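Local coordinates for protein MTH169 (Methanobacterium thermoautotrophicum, PDB 1GTD) that is a small alpha/beta protein of the PurS family that forms a four-chain assembly in which the antiparallel sheet runs on into a second subunit, at residues 7-12 with 41-46; 18-23 with 35-40. All coordinates share one frame; numbering follows the deposited sequence.

From the N terminus the chain runs through strand 3-11, helix 18-30, the short strand 34-35 and then strand 37-47. Contact 1 closes the larger loop by pairing residues 7-12 with 41-46, and contact 2 lies wholly within that loop, bringing helix residues 18-23 against 35-40 just before the chain enters the ladder of contact 1. Both use strand 37-47: one portion pairs with strand 3-11, the other packs on the helix. Their centres are about 16 Å apart, yet they meet where Arg10 CG lies 3.4 Å from Thr39 O. Together they tie helix 18-30 and strands 3-11 and 37-47 into one unit, and both also touch the second subunit.

Contact 1: residues 7-12 with 41-46; sequences VRIRLK and DVITFT
Val7 and Ile43 face each other as a hydrogen-bonded pair in an antiparallel beta ladder that joins the central strand 3-11 of this chain's three-stranded sheet to its neighbour 37-47. The axes of segments 7-11 and 41-46 approach to 4.7 Å with their directions 161° apart. Arg8 and Val42 form the non-hydrogen-bonded pair, and Ile9 with Asp41 the next hydrogen-bonded one.

Four backbone bonds account for the polar atoms turned into the ladder. Val7 N donates to Ile43 O (2.7 Å), and Ile43 N returns the bond to Val7 O (2.8 Å). Further along, Ile9 N gives to Asp41 O (2.8 Å) and Asp41 N to Ile9 O (3.0 Å). All are nearly straight, with no N-H...O angle below 165°. Val7 O receives a second, weaker approach from the CA-H of Val42, as does Asp41 O from that of Arg8. Arg8 also bonds through its backbone to Asp76 of strand 73-81, while Asp41, Val42 and Thr44 pair with a strand of the second subunit, so the sheet crosses the interface.

On the face carrying Arg8 and Val42 the two side chains run alongside each other. The Arg8 chain bends at chi3 (68°), which turns its guanidinium back toward Val42; a long, weak ion pair reaches Glu6, and Arg8 of the second subunit lies close, a like charge. Val7, Ile9 and Ile43 share the other face, which helix 59-67 covers; there Ile9 CD1 meets Ile43 CD1 at 3.9 Å and Leu67 touches both isoleucines. Val7 CG2 approaches the Phe45 ring obliquely, 4.3 Å from CE2. Over the Arg8 guanidinium, Val42 CG2 sits above the centre, 3.8 Å from Arg8 CZ.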
loop_
_atom_site.group_PDB
_atom_site.type_symbol
_atom_site.label_atom_id
_atom_site.label_comp_id
_atom_site.label_asym_id
_atom_site.label_seq_id
_atom_site.Cartn_x
_atom_site.Cartn_y
_atom_site.Cartn_z
ATOM N N VAL B 7 -2.412 15.289 6.858
ATOM C CA VAL B 7 -2.898 14.256 7.769
ATOM C C VAL B 7 -1.889 13.115 7.856
ATOM O O VAL B 7 -1.576 12.468 6.853
ATOM C CB VAL B 7 -4.247 13.677 7.310
ATOM C CG1 VAL B 7 -4.779 12.724 8.357
ATOM C CG2 VAL B 7 -5.237 14.791 7.084
ATOM N N ARG B 8 -1.366 12.887 9.058
ATOM C CA ARG B 8 -0.395 11.818 9.278
ATOM C C ARG B 8 -1.111 10.674 9.977
ATOM O O ARG B 8 -1.769 10.874 10.994
ATOM C CB ARG B 8 0.771 12.342 10.108
ATOM C CG ARG B 8 1.404 13.585 9.488
ATOM C CD ARG B 8 2.602 14.056 10.273
ATOM N NE ARG B 8 3.705 13.104 10.182
ATOM C CZ ARG B 8 4.777 13.259 9.405
ATOM N NH1 ARG B 8 4.901 14.344 8.641
ATOM N NH2 ARG B 8 5.726 12.325 9.391
ATOM N N ILE B 9 -0.998 9.477 9.413
ATOM C CA ILE B 9 -1.673 8.300 9.947
ATOM C C ILE B 9 -0.717 7.167 10.311
ATOM O O ILE B 9 0.095 6.742 9.496
ATOM C CB ILE B 9 -2.696 7.803 8.922
ATOM C CG1 ILE B 9 -3.553 8.987 8.474
ATOM C CG2 ILE B 9 -3.591 6.743 9.526
ATOM C CD1 ILE B 9 -4.479 8.701 7.318
ATOM N N ARG B 10 -0.823 6.672 11.542
ATOM C CA ARG B 10 0.044 5.589 11.993
ATOM C C ARG B 10 -0.669 4.656 12.978
ATOM O O ARG B 10 -1.348 5.106 13.899
ATOM C CB ARG B 10 1.304 6.175 12.628
ATOM C CG ARG B 10 2.354 5.145 12.989
ATOM C CD ARG B 10 3.622 5.826 13.457
ATOM N NE ARG B 10 3.352 6.746 14.559
ATOM C CZ ARG B 10 4.266 7.537 15.118
ATOM N NH1 ARG B 10 5.521 7.524 14.676
ATOM N NH2 ARG B 10 3.924 8.341 16.120
ATOM N N LEU B 11 -0.517 3.351 12.775
ATOM C CA LEU B 11 -1.157 2.360 13.638
ATOM C C LEU B 11 -0.725 2.526 15.082
ATOM O O LEU B 11 0.407 2.917 15.357
ATOM C CB LEU B 11 -0.833 0.944 13.156
ATOM C CG LEU B 11 -1.605 0.505 11.908
ATOM C CD1 LEU B 11 -0.935 -0.681 11.255
ATOM C CD2 LEU B 11 -3.024 0.173 12.298
ATOM N N LYS B 12 -1.640 2.236 16.001
ATOM C CA LYS B 12 -1.352 2.372 17.421
ATOM C C LYS B 12 -0.293 1.371 17.850
ATOM O O LYS B 12 -0.169 0.297 17.264
ATOM C CB LYS B 12 -2.619 2.156 18.230
ATOM C CG LYS B 12 -3.756 3.007 17.768
ATOM C CD LYS B 12 -4.906 2.932 18.740
ATOM C CE LYS B 12 -5.965 3.949 18.360
ATOM N NZ LYS B 12 -7.021 4.008 19.402
ATOM N N ASP B 41 1.825 7.160 7.127
ATOM C CA ASP B 41 1.284 7.564 5.843
ATOM C C ASP B 41 0.899 9.014 5.973
ATOM O O ASP B 41 0.204 9.386 6.910
ATOM C CB ASP B 41 0.058 6.730 5.491
ATOM C CG ASP B 41 0.370 5.259 5.443
ATOM O OD1 ASP B 41 -0.144 4.511 6.311
ATOM O OD2 ASP B 41 1.150 4.855 4.546
ATOM N N VAL B 42 1.356 9.839 5.044
ATOM C CA VAL B 42 1.029 11.249 5.116
ATOM C C VAL B 42 0.254 11.686 3.888
ATOM O O VAL B 42 0.685 11.477 2.756
ATOM C CB VAL B 42 2.298 12.098 5.256
ATOM C CG1 VAL B 42 1.924 13.553 5.515
ATOM C CG2 VAL B 42 3.165 11.529 6.381
ATOM N N ILE B 43 -0.910 12.275 4.134
ATOM C CA ILE B 43 -1.760 12.763 3.071
ATOM C C ILE B 43 -1.780 14.273 3.188
ATOM O O ILE B 43 -2.033 14.801 4.269
ATOM C CB ILE B 43 -3.181 12.252 3.224
ATOM C CG1 ILE B 43 -3.156 10.737 3.392
ATOM C CG2 ILE B 43 -4.002 12.655 2.012
ATOM C CD1 ILE B 43 -4.508 10.128 3.661
ATOM N N THR B 44 -1.500 14.962 2.084
ATOM C CA THR B 44 -1.506 16.417 2.078
ATOM C C THR B 44 -2.456 16.889 0.980
ATOM O O THR B 44 -2.671 16.185 -0.000
ATOM C CB THR B 44 -0.098 16.988 1.805
ATOM O OG1 THR B 44 0.892 16.222 2.507
ATOM C CG2 THR B 44 -0.018 18.415 2.297
ATOM N N PHE B 45 -3.032 18.073 1.144
ATOM C CA PHE B 45 -3.953 18.603 0.140
ATOM C C PHE B 45 -4.491 19.980 0.489
ATOM O O PHE B 45 -4.665 20.329 1.658
ATOM C CB PHE B 45 -5.122 17.633 -0.090
ATOM C CG PHE B 45 -5.965 17.383 1.132
ATOM C CD1 PHE B 45 -7.017 18.235 1.457
ATOM C CD2 PHE B 45 -5.698 16.300 1.970
ATOM C CE1 PHE B 45 -7.789 18.013 2.601
ATOM C CE2 PHE B 45 -6.463 16.071 3.120
ATOM C CZ PHE B 45 -7.509 16.931 3.431
ATOM N N THR B 46 -4.748 20.760 -0.549
ATOM C CA THR B 46 -5.263 22.111 -0.408
ATOM C C THR B 46 -6.788 22.110 -0.309
ATOM O O THR B 46 -7.451 21.168 -0.755
ATOM C CB THR B 46 -4.799 22.958 -1.601
ATOM O OG1 THR B 46 -3.401 23.216 -1.458
ATOM C CG2 THR B 46 -5.564 24.277 -1.684
#

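Contact 2: residues 18-23 with 35-40; sequences PEAATI and EDTDTT
The axis of helix residues 18-23 passes 7.2 Å from that of strand residues 37-40, and their N-to-C directions differ by 138°. The backbones are nearest at Ala20 and Asp38, whose CA atoms are 5.3 Å apart; no hydrogen bond crosses between these two segments, which meet by side-chain packing. Within the helix, Thr22 N and Thr22 OG1 both donate to Pro18 O, from opposite faces of its carbonyl plane, the hydroxyl at 2.7 Å.

Thr37 brings its methyl against the first turn, CG2 lying 3.6 Å from Ala20 O and 4.1 Å from Ala20 CB. A chi1 of -59°, measured to OG1, sets the methyl anti to the backbone N, and OG1 is hydrogen-bonded to Glu24, a polar tie just beyond 18-23. Strands 3-11 and 37-47, which flank the helix in sequence, run antiparallel side by side, so this helix-on-strand packing is no beta-alpha-beta crossover; Asp38, Thr39 and Thr40 also pair with the second subunit.

Glu19, extended along its whole side chain, crosses Thr39 at about a right angle: its OE2 comes 3.5 Å from Thr39 CG2, and its CD lies equally far from Thr39 OG1. Ile23 adds its CG2, 4.3 Å from Thr37 CG2, and also packs on Leu67 of the second subunit.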
loop_
_atom_site.group_PDB
_atom_site.type_symbol
_atom_site.label_atom_id
_atom_site.label_comp_id
_atom_site.label_asym_id
_atom_site.label_seq_id
_atom_site.Cartn_x
_atom_site.Cartn_y
_atom_site.Cartn_z
ATOM N N PRO B 18 2.169 -5.065 8.954
ATOM C CA PRO B 18 2.693 -5.961 7.919
ATOM C C PRO B 18 3.863 -5.374 7.128
ATOM O O PRO B 18 4.893 -6.035 6.936
ATOM C CB PRO B 18 1.469 -6.226 7.040
ATOM C CG PRO B 18 0.332 -6.147 8.023
ATOM C CD PRO B 18 0.705 -4.927 8.838
ATOM N N GLU B 19 3.702 -4.133 6.676
ATOM C CA GLU B 19 4.728 -3.455 5.890
ATOM C C GLU B 19 5.994 -3.303 6.712
ATOM O O GLU B 19 7.080 -3.688 6.277
ATOM C CB GLU B 19 4.217 -2.081 5.439
ATOM C CG GLU B 19 5.183 -1.299 4.541
ATOM C CD GLU B 19 4.713 0.129 4.216
ATOM O OE1 GLU B 19 5.517 0.897 3.627
ATOM O OE2 GLU B 19 3.552 0.486 4.542
ATOM N N ALA B 20 5.847 -2.744 7.908
ATOM C CA ALA B 20 6.974 -2.535 8.808
ATOM C C ALA B 20 7.726 -3.845 9.063
ATOM O O ALA B 20 8.955 -3.901 8.960
ATOM C CB ALA B 20 6.478 -1.959 10.120
ATOM N N ALA B 21 6.985 -4.896 9.400
ATOM C CA ALA B 21 7.597 -6.191 9.670
ATOM C C ALA B 21 8.300 -6.717 8.419
ATOM O O ALA B 21 9.388 -7.288 8.493
ATOM C CB ALA B 21 6.533 -7.183 10.137
ATOM N N THR B 22 7.673 -6.518 7.270
ATOM C CA THR B 22 8.247 -6.982 6.015
ATOM C C THR B 22 9.570 -6.274 5.690
ATOM O O THR B 22 10.565 -6.907 5.327
ATOM C CB THR B 22 7.237 -6.787 4.876
ATOM O OG1 THR B 22 6.103 -7.630 5.113
ATOM C CG2 THR B 22 7.854 -7.136 3.542
ATOM N N ILE B 23 9.583 -4.959 5.840
ATOM C CA ILE B 23 10.779 -4.177 5.579
ATOM C C ILE B 23 11.928 -4.622 6.481
ATOM O O ILE B 23 13.028 -4.912 6.013
ATOM C CB ILE B 23 10.518 -2.693 5.835
ATOM C CG1 ILE B 23 9.564 -2.133 4.779
ATOM C CG2 ILE B 23 11.816 -1.939 5.849
ATOM C CD1 ILE B 23 9.180 -0.683 5.016
ATOM N N GLU B 35 15.907 -1.973 14.092
ATOM C CA GLU B 35 14.888 -2.310 15.065
ATOM C C GLU B 35 13.772 -1.294 15.088
ATOM O O GLU B 35 13.889 -0.208 14.533
ATOM C CB GLU B 35 15.509 -2.410 16.451
ATOM C CG GLU B 35 16.462 -3.569 16.607
ATOM C CD GLU B 35 17.406 -3.373 17.775
ATOM O OE1 GLU B 35 16.919 -3.193 18.916
ATOM O OE2 GLU B 35 18.639 -3.392 17.552
ATOM N N ASP B 36 12.683 -1.665 15.743
ATOM C CA ASP B 36 11.538 -0.787 15.882
ATOM C C ASP B 36 11.069 -0.148 14.590
ATOM O O ASP B 36 10.581 0.984 14.608
ATOM C CB ASP B 36 11.853 0.306 16.895
ATOM C CG ASP B 36 12.170 -0.254 18.255
ATOM O OD1 ASP B 36 11.400 -1.132 18.704
ATOM O OD2 ASP B 36 13.172 0.177 18.869
ATOM N N THR B 37 11.204 -0.866 13.477
ATOM C CA THR B 37 10.766 -0.322 12.204
ATOM C C THR B 37 9.335 0.166 12.402
ATOM O O THR B 37 8.583 -0.412 13.187
ATOM C CB THR B 37 10.803 -1.377 11.077
ATOM O OG1 THR B 37 12.134 -1.892 10.932
ATOM C CG2 THR B 37 10.382 -0.744 9.756
ATOM N N ASP B 38 8.972 1.233 11.694
ATOM C CA ASP B 38 7.644 1.821 11.801
ATOM C C ASP B 38 7.303 2.511 10.477
ATOM O O ASP B 38 8.202 2.938 9.737
ATOM C CB ASP B 38 7.655 2.836 12.942
ATOM C CG ASP B 38 6.331 2.932 13.658
ATOM O OD1 ASP B 38 6.251 3.722 14.632
ATOM O OD2 ASP B 38 5.378 2.223 13.254
ATOM N N THR B 39 6.011 2.632 10.189
ATOM C CA THR B 39 5.548 3.251 8.945
ATOM C C THR B 39 4.451 4.287 9.194
ATOM O O THR B 39 3.530 4.056 9.978
ATOM C CB THR B 39 5.000 2.156 7.974
ATOM O OG1 THR B 39 6.026 1.758 7.053
ATOM C CG2 THR B 39 3.766 2.648 7.225
ATOM N N THR B 40 4.554 5.428 8.521
ATOM C CA THR B 40 3.563 6.483 8.658
ATOM C C THR B 40 3.111 6.876 7.267
ATOM O O THR B 40 3.916 6.915 6.327
ATOM C CB THR B 40 4.146 7.732 9.338
ATOM O OG1 THR B 40 4.735 7.372 10.595
ATOM C CG2 THR B 40 3.048 8.756 9.579
#